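Local coordinates for Lin1840 protein (Listeria innocua serovar 6a, PDB 4ZO9), which probably hydrolyses terminal, non-reducing beta-D-glucosyl residues to release beta-D-glucose, as a beta-glucosidase of glycosyl hydrolase family 3, at residues M138-R143 and V190-A195; K232-A237 and M261-V266. The protein carries 2 engineered substitutions. All blocks are in the same frame, centred on the assembly; numbering follows the deposited sequence.

Contact 1. Residues M138-R143 and V190-A195; sequences MLDLVR and VKHFAA. With BGC (beta-D-glucopyranose), chain C.
Asp140 grips His192 twice, once through each carboxylate oxygen. OD2 of Asp140 takes the ring N-H of His192 ND1 at 2.8 Å with its syn lone pair, close to the ring plane. OD1 of Asp140 takes the backbone N-H of His192, also at 2.8 Å, and has a second partner in Tyr223 OH. The carboxylate and imidazole planes are 39° apart. This His-carboxylate pair fixes the ring's rotation in a sugar-binding pocket. There His192 NE2 and O3 of the bound beta-D-glucopyranose share a 2.9 Å hydrogen bond. Asp91 and Arg149 also bind this sugar. Lys191 CG sits between its backbone N and carbonyl carbon (chi1 77°), over the centre of one imidazole face. Lys191 NZ donates to sugar O3 and O4 and to Phe135 O. The peptide before His192 is cis, consistent with the two consecutive side chains converging on O3. The backbones bridge once, Met138 with Lys191, through Leu139 N to Lys191 O (2.8 Å). The apolar side is looser: Leu139 CD1 meets Val190 CG1 at 3.9 Å, and Met138 CG stands obliquely 4.0 Å from His192 CE1. Leu139 and Val190 pack on helix 221-228, while strand 233-236 flanks Val190-Phe193 in the barrel sheet.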
loop_
_atom_site.group_PDB
_atom_site.type_symbol
_atom_site.label_atom_id
_atom_site.label_comp_id
_atom_site.label_asym_id
_atom_site.label_seq_id
_atom_site.Cartn_x
_atom_site.Cartn_y
_atom_site.Cartn_z
ATOM N N MET A 138 -6.771 16.922 13.870
ATOM C CA MET A 138 -5.962 15.934 13.163
ATOM C C MET A 138 -6.517 15.780 11.720
ATOM O O MET A 138 -7.681 15.336 11.492
ATOM C CB MET A 138 -5.960 14.624 13.944
ATOM C CG MET A 138 -5.127 13.462 13.366
ATOM S SD MET A 138 -5.809 12.574 11.943
ATOM C CE MET A 138 -4.779 11.113 12.150
ATOM N N LEU A 139 -5.663 16.099 10.753
ATOM C CA LEU A 139 -6.065 16.229 9.310
ATOM C C LEU A 139 -5.412 15.251 8.354
ATOM O O LEU A 139 -5.384 15.479 7.133
ATOM C CB LEU A 139 -5.855 17.682 8.816
ATOM C CG LEU A 139 -6.703 18.721 9.557
ATOM C CD1 LEU A 139 -6.440 20.152 9.048
ATOM C CD2 LEU A 139 -8.199 18.377 9.469
ATOM N N ASP A 140 -4.912 14.139 8.897
ATOM C CA ASP A 140 -4.305 13.105 8.097
ATOM C C ASP A 140 -5.371 12.309 7.297
ATOM O O ASP A 140 -6.226 11.650 7.862
ATOM C CB ASP A 140 -3.419 12.220 9.021
ATOM C CG ASP A 140 -2.498 13.053 9.907
ATOM O OD1 ASP A 140 -2.056 14.152 9.505
ATOM O OD2 ASP A 140 -2.191 12.607 11.012
ATOM N N LEU A 141 -5.296 12.349 5.964
ATOM C CA LEU A 141 -6.147 11.520 5.134
ATOM C C LEU A 141 -5.827 10.063 5.461
ATOM O O LEU A 141 -4.642 9.692 5.577
ATOM C CB LEU A 141 -5.856 11.795 3.642
ATOM C CG LEU A 141 -6.787 11.147 2.643
ATOM C CD1 LEU A 141 -8.134 11.829 2.656
ATOM C CD2 LEU A 141 -6.132 11.139 1.246
ATOM N N VAL A 142 -6.899 9.254 5.545
ATOM C CA VAL A 142 -6.815 7.843 5.853
ATOM C C VAL A 142 -7.535 6.974 4.837
ATOM O O VAL A 142 -8.719 7.226 4.562
ATOM C CB VAL A 142 -7.343 7.530 7.276
ATOM C CG1 VAL A 142 -6.386 8.113 8.278
ATOM C CG2 VAL A 142 -8.778 8.007 7.511
ATOM N N ARG A 143 -6.805 5.983 4.272
ATOM C CA ARG A 143 -7.344 4.930 3.420
ATOM C C ARG A 143 -7.108 3.497 3.950
ATOM O O ARG A 143 -7.393 2.535 3.239
ATOM C CB ARG A 143 -6.712 5.008 2.016
ATOM C CG ARG A 143 -6.774 6.366 1.415
ATOM C CD ARG A 143 -6.089 6.449 0.097
ATOM N NE ARG A 143 -6.604 7.533 -0.714
ATOM C CZ ARG A 143 -6.071 7.898 -1.878
ATOM N NH1 ARG A 143 -4.995 7.297 -2.321
ATOM N NH2 ARG A 143 -6.627 8.875 -2.587
ATOM N N VAL A 190 -2.909 22.383 13.944
ATOM C CA VAL A 190 -3.069 21.380 12.872
ATOM C C VAL A 190 -2.025 20.266 13.005
ATOM O O VAL A 190 -0.859 20.550 13.301
ATOM C CB VAL A 190 -2.962 22.113 11.489
ATOM C CG1 VAL A 190 -2.902 21.151 10.309
ATOM C CG2 VAL A 190 -4.168 23.017 11.297
ATOM N N LYS A 191 -2.407 19.003 12.823
ATOM C CA LYS A 191 -1.418 17.905 12.894
ATOM C C LYS A 191 -1.871 16.790 11.930
ATOM O O LYS A 191 -3.018 16.816 11.473
ATOM C CB LYS A 191 -1.186 17.430 14.348
ATOM C CG LYS A 191 -2.271 16.557 14.927
ATOM C CD LYS A 191 -2.241 16.523 16.446
ATOM C CE LYS A 191 -3.055 15.348 16.945
ATOM N NZ LYS A 191 -3.139 15.300 18.405
ATOM N N HIS A 192 -1.021 15.868 11.530
ATOM C CA HIS A 192 0.430 15.842 11.735
ATOM C C HIS A 192 1.064 16.169 10.391
ATOM O O HIS A 192 0.844 15.432 9.443
ATOM C CB HIS A 192 0.850 14.411 12.138
ATOM C CG HIS A 192 0.192 13.945 13.397
ATOM N ND1 HIS A 192 -1.053 13.361 13.409
ATOM C CD2 HIS A 192 0.605 13.986 14.686
ATOM C CE1 HIS A 192 -1.406 13.108 14.667
ATOM N NE2 HIS A 192 -0.405 13.459 15.453
ATOM N N PHE A 193 1.827 17.259 10.269
ATOM C CA PHE A 193 2.361 17.664 8.899
ATOM C C PHE A 193 3.548 16.771 8.469
ATOM O O PHE A 193 4.609 16.855 9.093
ATOM C CB PHE A 193 2.805 19.135 8.916
ATOM C CG PHE A 193 2.719 19.843 7.563
ATOM C CD1 PHE A 193 1.486 20.071 6.972
ATOM C CD2 PHE A 193 3.863 20.253 6.905
ATOM C CE1 PHE A 193 1.377 20.676 5.735
ATOM C CE2 PHE A 193 3.781 20.880 5.698
ATOM C CZ PHE A 193 2.531 21.073 5.094
ATOM N N ALA A 194 3.448 15.902 7.458
ATOM C CA ALA A 194 2.292 15.635 6.610
ATOM C C ALA A 194 2.224 14.150 6.206
ATOM O O ALA A 194 3.249 13.464 6.172
ATOM C CB ALA A 194 2.372 16.497 5.350
ATOM N N ALA A 195 1.009 13.712 5.856
ATOM C CA ALA A 195 0.734 12.412 5.177
ATOM C C ALA A 195 0.962 11.169 6.058
ATOM O O ALA A 195 1.202 10.106 5.564
ATOM C CB ALA A 195 1.548 12.265 3.888
HETATM C C2 BGC C . 0.843 12.217 19.627
HETATM C C3 BGC C . 0.393 13.566 19.063
HETATM C C4 BGC C . 0.134 14.471 20.245
HETATM C C5 BGC C . 1.496 14.914 20.805
HETATM C C6 BGC C . 1.319 15.570 22.167
HETATM C C1 BGC C . 2.021 12.414 20.627
HETATM O O2 BGC C . 1.217 11.327 18.573
HETATM O O3 BGC C . -0.794 13.439 18.286
HETATM O O4 BGC C . -0.612 15.557 19.830
HETATM O O5 BGC C . 2.482 13.785 20.807
HETATM O O6 BGC C . 0.920 14.541 23.063
#

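Contact 2. Residues K232-A237 and M261-V266; sequences KLVMTA and MEFDGV. With BGC (beta-D-glucopyranose), chain C.
Val234 and Phe263 make the main ring contact. Val234 CG2 stands 3.6 Å from the centroid of the Phe263 ring, only 9° off its normal, a CH-pi contact over the face. The backbone N of Gly265 lies over the centre of the opposite face, so the ring is sandwiched between a methyl group and its own loop. Phe263 CG is anti to the backbone N (chi1 -179°), which carries the ring across to the strand. There its edge meets the carbonyl of Lys232, with O 3.4 Å from Phe263 CE1. The apolar pair is Leu233 and Val266, lying side by side and pointing the same way; Leu233 CD2 is 4.1 Å from Val266 CB. Of polar contacts, Val234 N donates to Val266 O at 3.2 Å, with an angle of 169° at the hydrogen. Leu233 CA adds a CA-H...O contact to that oxygen. The ammonium of Lys232 forms a salt bridge with Asp338. Helix 322-338 packs on Leu233 and Val266, and helix 221-228 on Val234. The loop leaving helix 250-260 returns the chain beside strand 233-236, completing a beta-alpha-beta crossover of the barrel. Strand 187-193 borders strand 233-236 on one side, and parallel strand 267-268 on the other.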
loop_
_atom_site.group_PDB
_atom_site.type_symbol
_atom_site.label_atom_id
_atom_site.label_comp_id
_atom_site.label_asym_id
_atom_site.label_seq_id
_atom_site.Cartn_x
_atom_site.Cartn_y
_atom_site.Cartn_z
ATOM N N LYS A 232 -3.433 28.479 14.396
ATOM C CA LYS A 232 -2.288 29.195 14.915
ATOM C C LYS A 232 -1.002 28.422 14.884
ATOM O O LYS A 232 0.046 29.018 14.636
ATOM C CB LYS A 232 -2.533 29.707 16.337
ATOM C CG LYS A 232 -3.443 30.909 16.328
ATOM C CD LYS A 232 -2.647 32.122 15.878
ATOM C CE LYS A 232 -3.483 33.375 15.985
ATOM N NZ LYS A 232 -2.624 34.410 15.385
ATOM N N LEU A 233 -1.069 27.122 15.191
ATOM C CA LEU A 233 0.136 26.250 15.155
ATOM C C LEU A 233 -0.004 25.082 14.145
ATOM O O LEU A 233 -1.092 24.696 13.776
ATOM C CB LEU A 233 0.411 25.643 16.527
ATOM C CG LEU A 233 0.700 26.613 17.677
ATOM C CD1 LEU A 233 -0.584 27.268 18.182
ATOM C CD2 LEU A 233 1.436 25.882 18.791
ATOM N N VAL A 234 1.120 24.495 13.788
ATOM C CA VAL A 234 1.192 23.239 13.053
ATOM C C VAL A 234 2.125 22.287 13.757
ATOM O O VAL A 234 3.164 22.702 14.242
ATOM C CB VAL A 234 1.695 23.460 11.595
ATOM C CG1 VAL A 234 1.828 22.151 10.818
ATOM C CG2 VAL A 234 0.750 24.393 10.852
ATOM N N MET A 235 1.785 21.011 13.791
ATOM C CA MET A 235 2.689 19.980 14.397
ATOM C C MET A 235 3.296 19.060 13.300
ATOM O O MET A 235 2.593 18.691 12.345
ATOM C CB MET A 235 1.946 19.172 15.497
ATOM C CG MET A 235 2.797 18.095 16.157
ATOM S SD MET A 235 1.861 16.925 17.160
ATOM C CE MET A 235 1.327 18.042 18.493
ATOM N N THR A 236 4.588 18.704 13.428
ATOM C CA THR A 236 5.250 17.869 12.440
ATOM C C THR A 236 4.741 16.443 12.615
ATOM O O THR A 236 4.171 16.090 13.697
ATOM C CB THR A 236 6.778 17.838 12.614
ATOM O OG1 THR A 236 7.110 17.165 13.849
ATOM C CG2 THR A 236 7.393 19.230 12.617
ATOM N N ALA A 237 4.956 15.620 11.578
ATOM C CA ALA A 237 4.644 14.223 11.630
ATOM C C ALA A 237 5.876 13.291 11.934
ATOM O O ALA A 237 7.026 13.623 11.639
ATOM C CB ALA A 237 4.031 13.859 10.280
ATOM N N MET A 261 2.206 27.742 1.639
ATOM C CA MET A 261 1.021 27.838 2.502
ATOM C C MET A 261 1.026 29.090 3.357
ATOM O O MET A 261 0.034 29.369 4.047
ATOM C CB MET A 261 0.905 26.601 3.369
ATOM C CG MET A 261 0.364 25.397 2.626
ATOM S SD MET A 261 0.335 23.962 3.732
ATOM C CE MET A 261 0.164 22.686 2.434
ATOM N N GLU A 262 2.156 29.809 3.334
ATOM C CA GLU A 262 2.340 31.121 3.989
ATOM C C GLU A 262 2.103 31.036 5.487
ATOM O O GLU A 262 1.667 32.001 6.085
ATOM C CB GLU A 262 1.468 32.231 3.344
ATOM C CG GLU A 262 1.685 32.347 1.827
ATOM C CD GLU A 262 0.962 33.526 1.193
ATOM O OE1 GLU A 262 0.891 33.584 -0.038
ATOM O OE2 GLU A 262 0.453 34.407 1.907
ATOM N N PHE A 263 2.433 29.883 6.080
ATOM C CA PHE A 263 2.331 29.675 7.530
ATOM C C PHE A 263 3.507 30.370 8.265
ATOM O O PHE A 263 4.699 30.124 8.001
ATOM C CB PHE A 263 2.309 28.187 7.897
ATOM C CG PHE A 263 2.189 27.940 9.400
ATOM C CD1 PHE A 263 1.019 28.271 10.080
ATOM C CD2 PHE A 263 3.252 27.396 10.135
ATOM C CE1 PHE A 263 0.914 28.102 11.456
ATOM C CE2 PHE A 263 3.148 27.223 11.550
ATOM C CZ PHE A 263 1.971 27.563 12.183
ATOM N N ASP A 264 3.149 31.219 9.209
ATOM C CA ASP A 264 4.098 32.008 9.936
ATOM C C ASP A 264 3.848 31.904 11.469
ATOM O O ASP A 264 4.234 32.797 12.186
ATOM C CB ASP A 264 4.010 33.479 9.478
ATOM C CG ASP A 264 5.078 34.361 10.142
ATOM O OD1 ASP A 264 6.267 33.946 10.151
ATOM O OD2 ASP A 264 4.737 35.456 10.672
ATOM N N GLY A 265 3.225 30.822 11.941
ATOM C CA GLY A 265 3.140 30.473 13.374
ATOM C C GLY A 265 4.206 29.476 13.807
ATOM O O GLY A 265 5.085 29.075 13.003
ATOM N N VAL A 266 4.081 29.046 15.074
ATOM C CA VAL A 266 4.910 28.025 15.729
ATOM C C VAL A 266 4.737 26.657 15.046
ATOM O O VAL A 266 3.614 26.165 14.843
ATOM C CB VAL A 266 4.572 27.924 17.242
ATOM C CG1 VAL A 266 5.324 26.772 17.901
ATOM C CG2 VAL A 266 4.954 29.219 17.950
HETATM C C2 BGC C . 0.843 12.217 19.627
HETATM C C3 BGC C . 0.393 13.566 19.063
HETATM C C4 BGC C . 0.134 14.471 20.245
HETATM C C5 BGC C . 1.496 14.914 20.805
HETATM C C6 BGC C . 1.319 15.570 22.167
HETATM C C1 BGC C . 2.021 12.414 20.627
HETATM O O2 BGC C . 1.217 11.327 18.573
HETATM O O3 BGC C . -0.794 13.439 18.286
HETATM O O4 BGC C . -0.612 15.557 19.830
HETATM O O5 BGC C . 2.482 13.785 20.807
HETATM O O6 BGC C . 0.920 14.541 23.063
#

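In the fold
From the N terminus, the chain leaves strand 133-134 and enters the loop of contact 1. That loop is closed when the chain returns, through helix 158-173, along strand 187-193. Helices 212-219 and 221-228 then lead to strand 233-236, where contact 2 opens. It closes after helix 250-260, just before strand 267-268. The two contacts follow in series and neither nests nor crosses. Their centres lie about 13 Å apart, joined by neighbouring strands 187-193 and 233-236, with probable hydrogen bonds from Phe193 N to Met235 O and Met235 N to Val190 O. Contact 1 faces the sugar directly; contact 2 meets it through Met235.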